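Local atomic coordinates of probable transcriptional regulator (Vibrio vulnificus, PDB entry 4GHJ), a protein that probably binds DNA and regulates transcription through a helix-turn-helix domain of the XRE type. Residues B[48-51]-B[52-56]; B[65-68]-B[69-73]; B[89-92]-B[93-96]. One frame throughout, in Å; residues are numbered along the deposited sequence.

Interaction 1: B[48-51]-B[52-56]; sequences RDLT and QSEVA
Thr51 and Glu54 bond to each other twice in opposite senses. Glu54 N donates to Thr51 OG1 at 2.9 Å, and Thr51 N donates to Glu54 OE1, also at 2.9 Å. The first bond depends on the Thr51 torsion: chi1 of 64° sets OG1 over the first turn of the helix, within reach of Glu54 N. In the second, Glu54 runs back along the chain in an extended form, and its OE1 is met from above the carboxylate plane, 44° out of it. These reciprocal bonds define a capping box with Thr51 as N-cap, at the start of helix 52-59. That helix is probably the first of the two in the helix-turn-helix unit. The tight side is the inner one, around buried Val55. There Thr51 O accepts from Val55 N at 3.1 Å, and Val55 CG2 packs 3.4 Å from the same oxygen. Leu50 lies across Val55 at about a right angle, its CB 4.1 Å from Val55 CG2, and both side chains also rest on Leu86. The solvent side is that of exposed Thr51 and partly exposed Glu54, whose polar cap faces the surface. Here Glu54 OE1 sits against the Thr51 N-H with carbon beside it: Leu50 CA at 3.3 Å, Leu50 CD2 at 3.6 Å and Thr51 CG2 at 3.7 Å. The partial positive charge of the helix start would probably favour the ionised form of Glu54. Further back Asp49, exposed, has a positive phi of 61° and closes helix 30-47 with a Schellman motif, turning the chain toward Leu50. Leu50 O is held by Arg45, while the amide of Gln52, pointing to the other helix of the unit, bonds Glu70.

Interaction 2: B[65-68]-B[69-73]; sequences TVLN and AEKGK
Lys71 N and Lys73 N approach the flat carbonyl group of Asn68 from opposite faces of its plane. Lys71 N stands well above it, 67° out of plane, at 3.1 Å from Asn68 O; Lys73 N is tilted by only 33° and lies 3.0 Å from the same oxygen. At the flat carboxylate of Glu70, OE2 touches Val66 CG1 at 3.9 Å and takes a salt bridge from Arg45. The Glu70 and Val66 side chains run side by side, pointing the same way. The bond from Lys73 N, together with Gly72 N to Ala69 O at 2.9 Å, forms a Schellman motif at the end of helix 63-69, probably the recognition helix of the helix-turn-helix. Gly72 carries the positive phi, 92°, that reverses the chain. Leu67 and Lys71 run alongside each other, CD2 of Leu67 lying 3.6 Å from CE of Lys71; a bend at the last lysine torsion carries NZ onward from CE. Two waters add polar bridges: one donates to both Thr65 O and Lys73 O, the other donates to Asn68 OD1 and accepts from Lys73 NZ.

Interaction 3: B[89-92]-B[93-96]; sequences TEQI and DLFI
Ile92 O accepts two backbone donors across the turn. Ile96 N, at 3.1 Å, comes in almost straight on to the carbonyl (164°), whereas Phe95 N, at 2.9 Å, stands 68° out of the carbonyl plane. In the same shell Ile92 CD1 packs 3.9 Å from Phe95 CB. One step out, Asp93 N donates to Glu90 O at 3.0 Å and Leu94 N to Gln91 O at 2.8 Å, both from above the carbonyl plane. These i to i+3 bonds continue the 3-10 turn of residues 89-91. Gln91, bent at its second torsion, brings OE1 to within 3.5 Å of Leu94 CD1. Beyond this, Ile92 settles on Met79 and Ile80 of helix 76-85, tying the turn to its own chain. The turn lies at the interface with the second subunit: Gln91 OE1 accepts from Ile96 N of that subunit, and Asp93 OD1 forms a salt bridge with its Arg40. The Phe95 side chain, modelled in two conformers, leads away from the turn in one of them, and there its ring meets that of Phe95 of the second subunit with planes about 45° apart.

Interactions 1 and 2 belong to the same helix-turn-helix unit, capping the start of helix 52-59 and the end of helix 63-69 that follows it. Their centres are about 13 Å apart, and they touch: Gln52 NE2 lies 2.9 Å from Glu70 OE1, a probable hydrogen bond, and Gln52 CB packs 4.0 Å from Val66 CG1. Interaction 3 stands apart. Its centre is about 20 Å from that of interaction 1 and about 18 Å from that of interaction 2, on the opposite side of the chain's centre, and nearest atoms stay about 7 and 10 Å away. It faces the second subunit, consistent with the DNA-binding unit and the subunit interface lying in different parts of the chain.

Interaction 1: B[48-51]-B[52-56]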
loop_
_atom_site.group_PDB
_atom_site.type_symbol
_atom_site.label_atom_id
_atom_site.label_comp_id
_atom_site.label_asym_id
_atom_site.label_seq_id
_atom_site.Cartn_x
_atom_site.Cartn_y
_atom_site.Cartn_z
ATOM N N ARG B 48 -11.027 -15.507 -7.150
ATOM C CA ARG B 48 -10.894 -16.576 -6.153
ATOM C C ARG B 48 -12.259 -17.064 -5.646
ATOM O O ARG B 48 -12.322 -17.907 -4.755
ATOM C CB ARG B 48 -10.020 -16.074 -4.994
ATOM C CG ARG B 48 -8.554 -15.995 -5.419
ATOM C CD ARG B 48 -7.701 -15.045 -4.601
ATOM N NE ARG B 48 -6.345 -15.156 -5.099
ATOM C CZ ARG B 48 -5.919 -14.617 -6.234
ATOM N NH1 ARG B 48 -6.728 -13.872 -6.990
ATOM N NH2 ARG B 48 -4.677 -14.825 -6.613
ATOM N N ASP B 49 -13.331 -16.526 -6.239
ATOM C CA ASP B 49 -14.710 -16.850 -5.876
ATOM C C ASP B 49 -15.053 -16.514 -4.441
ATOM O O ASP B 49 -15.790 -17.249 -3.782
ATOM C CB ASP B 49 -15.008 -18.319 -6.162
ATOM C CG ASP B 49 -15.161 -18.592 -7.628
ATOM O OD1 ASP B 49 -15.514 -17.642 -8.364
ATOM O OD2 ASP B 49 -14.965 -19.757 -8.048
ATOM N N LEU B 50 -14.528 -15.398 -3.958
ATOM C CA LEU B 50 -14.769 -14.975 -2.584
ATOM C C LEU B 50 -15.695 -13.782 -2.534
ATOM O O LEU B 50 -15.708 -12.971 -3.458
ATOM C CB LEU B 50 -13.449 -14.623 -1.901
ATOM C CG LEU B 50 -12.512 -15.765 -1.479
ATOM C CD1 LEU B 50 -11.133 -15.247 -1.089
ATOM C CD2 LEU B 50 -13.118 -16.573 -0.328
ATOM N N THR B 51 -16.493 -13.689 -1.475
ATOM C CA THR B 51 -17.326 -12.503 -1.271
ATOM C C THR B 51 -16.562 -11.512 -0.361
ATOM O O THR B 51 -15.576 -11.895 0.270
ATOM C CB THR B 51 -18.636 -12.855 -0.578
ATOM O OG1 THR B 51 -18.353 -13.344 0.737
ATOM C CG2 THR B 51 -19.419 -13.919 -1.375
ATOM N N GLN B 52 -17.053 -10.272 -0.252
ATOM C CA GLN B 52 -16.458 -9.277 0.649
ATOM C C GLN B 52 -16.575 -9.776 2.097
ATOM O O GLN B 52 -15.637 -9.633 2.887
ATOM C CB GLN B 52 -17.103 -7.899 0.505
ATOM C CG GLN B 52 -16.775 -7.192 -0.793
ATOM C CD GLN B 52 -17.367 -5.824 -0.889
ATOM O OE1 GLN B 52 -18.396 -5.525 -0.267
ATOM N NE2 GLN B 52 -16.742 -4.975 -1.697
ATOM N N SER B 53 -17.723 -10.355 2.425
ATOM C CA SER B 53 -17.963 -10.912 3.752
ATOM C C SER B 53 -16.970 -12.007 4.080
ATOM O O SER B 53 -16.454 -12.040 5.183
ATOM C CB SER B 53 -19.379 -11.465 3.861
ATOM O OG SER B 53 -20.318 -10.439 3.680
ATOM N N GLU B 54 -16.696 -12.889 3.111
ATOM C CA GLU B 54 -15.743 -14.011 3.303
ATOM C C GLU B 54 -14.276 -13.527 3.494
ATOM O O GLU B 54 -13.538 -14.078 4.305
ATOM C CB GLU B 54 -15.837 -15.012 2.140
ATOM C CG GLU B 54 -17.171 -15.796 2.110
ATOM C CD GLU B 54 -17.441 -16.533 0.788
ATOM O OE1 GLU B 54 -16.747 -16.251 -0.219
ATOM O OE2 GLU B 54 -18.364 -17.390 0.756
ATOM N N VAL B 55 -13.878 -12.492 2.757
ATOM C CA VAL B 55 -12.536 -11.908 2.924
ATOM C C VAL B 55 -12.418 -11.310 4.333
ATOM O O VAL B 55 -11.437 -11.565 5.064
ATOM C CB VAL B 55 -12.242 -10.864 1.841
ATOM C CG1 VAL B 55 -10.942 -10.088 2.164
ATOM C CG2 VAL B 55 -12.167 -11.541 0.466
ATOM N N ALA B 56 -13.436 -10.564 4.741
ATOM C CA ALA B 56 -13.454 -9.957 6.073
ATOM C C ALA B 56 -13.308 -11.040 7.125
ATOM O O ALA B 56 -12.496 -10.902 8.024
ATOM C CB ALA B 56 -14.742 -9.174 6.294
#

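Interaction 2: B[65-68]-B[69-73]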
loop_
_atom_site.group_PDB
_atom_site.type_symbol
_atom_site.label_atom_id
_atom_site.label_comp_id
_atom_site.label_asym_id
_atom_site.label_seq_id
_atom_site.Cartn_x
_atom_site.Cartn_y
_atom_site.Cartn_z
ATOM N N THR B 65 -14.854 -2.593 6.015
ATOM C CA THR B 65 -13.445 -2.258 5.818
ATOM C C THR B 65 -12.979 -2.788 4.469
ATOM O O THR B 65 -12.218 -2.124 3.763
ATOM C CB THR B 65 -12.611 -2.809 6.980
ATOM O OG1 THR B 65 -13.138 -2.276 8.207
ATOM C CG2 THR B 65 -11.159 -2.441 6.846
ATOM N N VAL B 66 -13.477 -3.964 4.091
ATOM C CA VAL B 66 -13.137 -4.566 2.800
ATOM C C VAL B 66 -13.817 -3.775 1.667
ATOM O O VAL B 66 -13.219 -3.497 0.624
ATOM C CB VAL B 66 -13.541 -6.063 2.752
ATOM C CG1 VAL B 66 -13.359 -6.649 1.323
ATOM C CG2 VAL B 66 -12.758 -6.846 3.783
ATOM N N LEU B 67 -15.076 -3.420 1.885
ATOM C CA LEU B 67 -15.849 -2.654 0.906
ATOM C C LEU B 67 -15.133 -1.334 0.586
ATOM O O LEU B 67 -14.929 -1.003 -0.590
ATOM C CB LEU B 67 -17.265 -2.447 1.447
ATOM C CG LEU B 67 -18.328 -1.717 0.615
ATOM C CD1 LEU B 67 -19.740 -2.006 1.195
ATOM C CD2 LEU B 67 -18.065 -0.238 0.589
ATOM N N ASN B 68 -14.705 -0.614 1.630
ATOM C CA ASN B 68 -13.964 0.618 1.451
ATOM C C ASN B 68 -12.624 0.435 0.759
ATOM O O ASN B 68 -12.223 1.290 -0.023
ATOM C CB ASN B 68 -13.751 1.348 2.792
ATOM C CG ASN B 68 -15.033 1.978 3.329
ATOM O OD1 ASN B 68 -15.946 2.248 2.570
ATOM N ND2 ASN B 68 -15.096 2.218 4.643
ATOM N N ALA B 69 -11.930 -0.672 1.051
ATOM C CA ALA B 69 -10.641 -0.952 0.443
ATOM C C ALA B 69 -10.766 -1.134 -1.072
ATOM O O ALA B 69 -9.902 -0.695 -1.851
ATOM C CB ALA B 69 -9.998 -2.204 1.100
ATOM N N GLU B 70 -11.859 -1.761 -1.508
ATOM C CA GLU B 70 -12.062 -1.987 -2.932
ATOM C C GLU B 70 -12.433 -0.676 -3.676
ATOM O O GLU B 70 -12.522 -0.649 -4.888
ATOM C CB GLU B 70 -13.076 -3.118 -3.148
ATOM C CG GLU B 70 -12.461 -4.462 -2.743
ATOM C CD GLU B 70 -13.360 -5.653 -2.938
ATOM O OE1 GLU B 70 -14.503 -5.520 -3.468
ATOM O OE2 GLU B 70 -12.883 -6.748 -2.560
ATOM N N LYS B 71 -12.682 0.389 -2.919
ATOM C CA LYS B 71 -12.876 1.723 -3.481
ATOM C C LYS B 71 -11.563 2.551 -3.373
ATOM O O LYS B 71 -11.505 3.711 -3.813
ATOM C CB LYS B 71 -14.030 2.410 -2.764
ATOM C CG LYS B 71 -15.364 1.708 -3.039
ATOM C CD LYS B 71 -16.504 2.372 -2.317
ATOM C CE LYS B 71 -17.815 1.618 -2.538
ATOM N NZ LYS B 71 -18.247 1.526 -3.971
ATOM N N GLY B 72 -10.504 1.926 -2.842
ATOM C CA GLY B 72 -9.171 2.572 -2.707
ATOM C C GLY B 72 -8.957 3.275 -1.361
ATOM O O GLY B 72 -7.952 3.988 -1.179
ATOM N N LYS B 73 -9.876 3.062 -0.416
ATOM C CA LYS B 73 -9.822 3.732 0.888
ATOM C C LYS B 73 -9.396 2.690 1.891
ATOM O O LYS B 73 -10.193 1.879 2.333
ATOM C CB LYS B 73 -11.185 4.338 1.226
ATOM C CG LYS B 73 -11.707 5.255 0.099
ATOM C CD LYS B 73 -13.093 5.810 0.380
ATOM C CE LYS B 73 -13.553 6.702 -0.777
ATOM N NZ LYS B 73 -14.885 7.310 -0.565
HETATM O O HOH W 1 -10.722 0.197 4.476
HETATM O O HOH W 2 -16.098 4.557 0.578
#

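Interaction 3: B[89-92]-B[93-96]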
loop_
_atom_site.group_PDB
_atom_site.type_symbol
_atom_site.label_atom_id
_atom_site.label_comp_id
_atom_site.label_asym_id
_atom_site.label_seq_id
_atom_site.Cartn_x
_atom_site.Cartn_y
_atom_site.Cartn_z
ATOM N N THR B 89 0.119 -12.274 -0.415
ATOM C CA THR B 89 1.023 -11.482 0.430
ATOM C C THR B 89 2.308 -11.028 -0.282
ATOM O O THR B 89 2.703 -9.870 -0.149
ATOM C CB THR B 89 1.408 -12.245 1.721
ATOM O OG1 THR B 89 0.256 -12.892 2.265
ATOM C CG2 THR B 89 2.034 -11.271 2.770
ATOM N N GLU B 90 2.936 -11.917 -1.062
ATOM C CA GLU B 90 4.191 -11.578 -1.783
ATOM C C GLU B 90 4.050 -10.438 -2.803
ATOM O O GLU B 90 5.033 -9.771 -3.150
ATOM C CB GLU B 90 4.768 -12.792 -2.496
ATOM C CG GLU B 90 5.163 -13.959 -1.601
ATOM C CD GLU B 90 5.750 -15.130 -2.396
ATOM O OE1 GLU B 90 6.351 -14.883 -3.471
ATOM O OE2 GLU B 90 5.639 -16.291 -1.936
ATOM N N GLN B 91 2.831 -10.215 -3.290
ATOM C CA GLN B 91 2.576 -9.104 -4.195
ATOM C C GLN B 91 2.976 -7.762 -3.564
ATOM O O GLN B 91 3.233 -6.810 -4.286
ATOM C CB GLN B 91 1.102 -9.067 -4.598
ATOM C CG GLN B 91 0.701 -10.196 -5.531
ATOM C CD GLN B 91 1.256 -10.003 -6.934
ATOM O OE1 GLN B 91 1.046 -8.955 -7.584
ATOM N NE2 GLN B 91 1.972 -11.011 -7.414
ATOM N N ILE B 92 3.048 -7.679 -2.227
ATOM C CA ILE B 92 3.427 -6.412 -1.585
ATOM C C ILE B 92 4.823 -5.984 -2.048
ATOM O O ILE B 92 5.135 -4.796 -2.062
ATOM C CB ILE B 92 3.323 -6.446 -0.017
ATOM C CG1 ILE B 92 3.281 -5.016 0.563
ATOM C CG2 ILE B 92 4.458 -7.271 0.608
ATOM C CD1 ILE B 92 2.002 -4.176 0.194
ATOM N N ASP B 93 5.647 -6.949 -2.446
ATOM C CA ASP B 93 7.007 -6.662 -2.961
ATOM C C ASP B 93 6.995 -5.950 -4.333
ATOM O O ASP B 93 8.044 -5.456 -4.792
ATOM C CB ASP B 93 7.823 -7.932 -3.051
ATOM C CG ASP B 93 8.139 -8.546 -1.687
ATOM O OD1 ASP B 93 7.867 -7.961 -0.602
ATOM O OD2 ASP B 93 8.679 -9.651 -1.717
ATOM N N LEU B 94 5.830 -5.931 -4.994
ATOM C CA LEU B 94 5.635 -5.178 -6.243
ATOM C C LEU B 94 4.999 -3.774 -5.925
ATOM O O LEU B 94 4.854 -2.932 -6.821
ATOM C CB LEU B 94 4.779 -5.979 -7.234
ATOM C CG LEU B 94 5.251 -7.431 -7.480
ATOM C CD1 LEU B 94 4.368 -8.177 -8.492
ATOM C CD2 LEU B 94 6.657 -7.427 -7.971
ATOM N N PHE B 95 4.597 -3.556 -4.676
ATOM C CA PHE B 95 4.075 -2.254 -4.246
ATOM C C PHE B 95 5.291 -1.404 -3.827
ATOM O O PHE B 95 5.454 -0.278 -4.288
ATOM C CB PHE B 95 3.051 -2.411 -3.120
ATOM C CG PHE B 95 2.428 -1.113 -2.677
ATOM C CD1 PHE B 95 1.551 -0.431 -3.506
ATOM C CD2 PHE B 95 2.698 -0.593 -1.416
ATOM C CE1 PHE B 95 0.981 0.767 -3.101
ATOM C CE2 PHE B 95 2.119 0.600 -0.998
ATOM C CZ PHE B 95 1.264 1.279 -1.842
ATOM N N ILE B 96 6.132 -1.953 -2.952
ATOM C CA ILE B 96 7.402 -1.315 -2.592
ATOM C C ILE B 96 8.461 -2.415 -2.532
ATOM O O ILE B 96 8.498 -3.190 -1.558
ATOM C CB ILE B 96 7.405 -0.521 -1.259
ATOM C CG1 ILE B 96 6.351 0.572 -1.245
ATOM C CG2 ILE B 96 8.737 0.160 -1.089
ATOM C CD1 ILE B 96 6.501 1.512 -0.063
#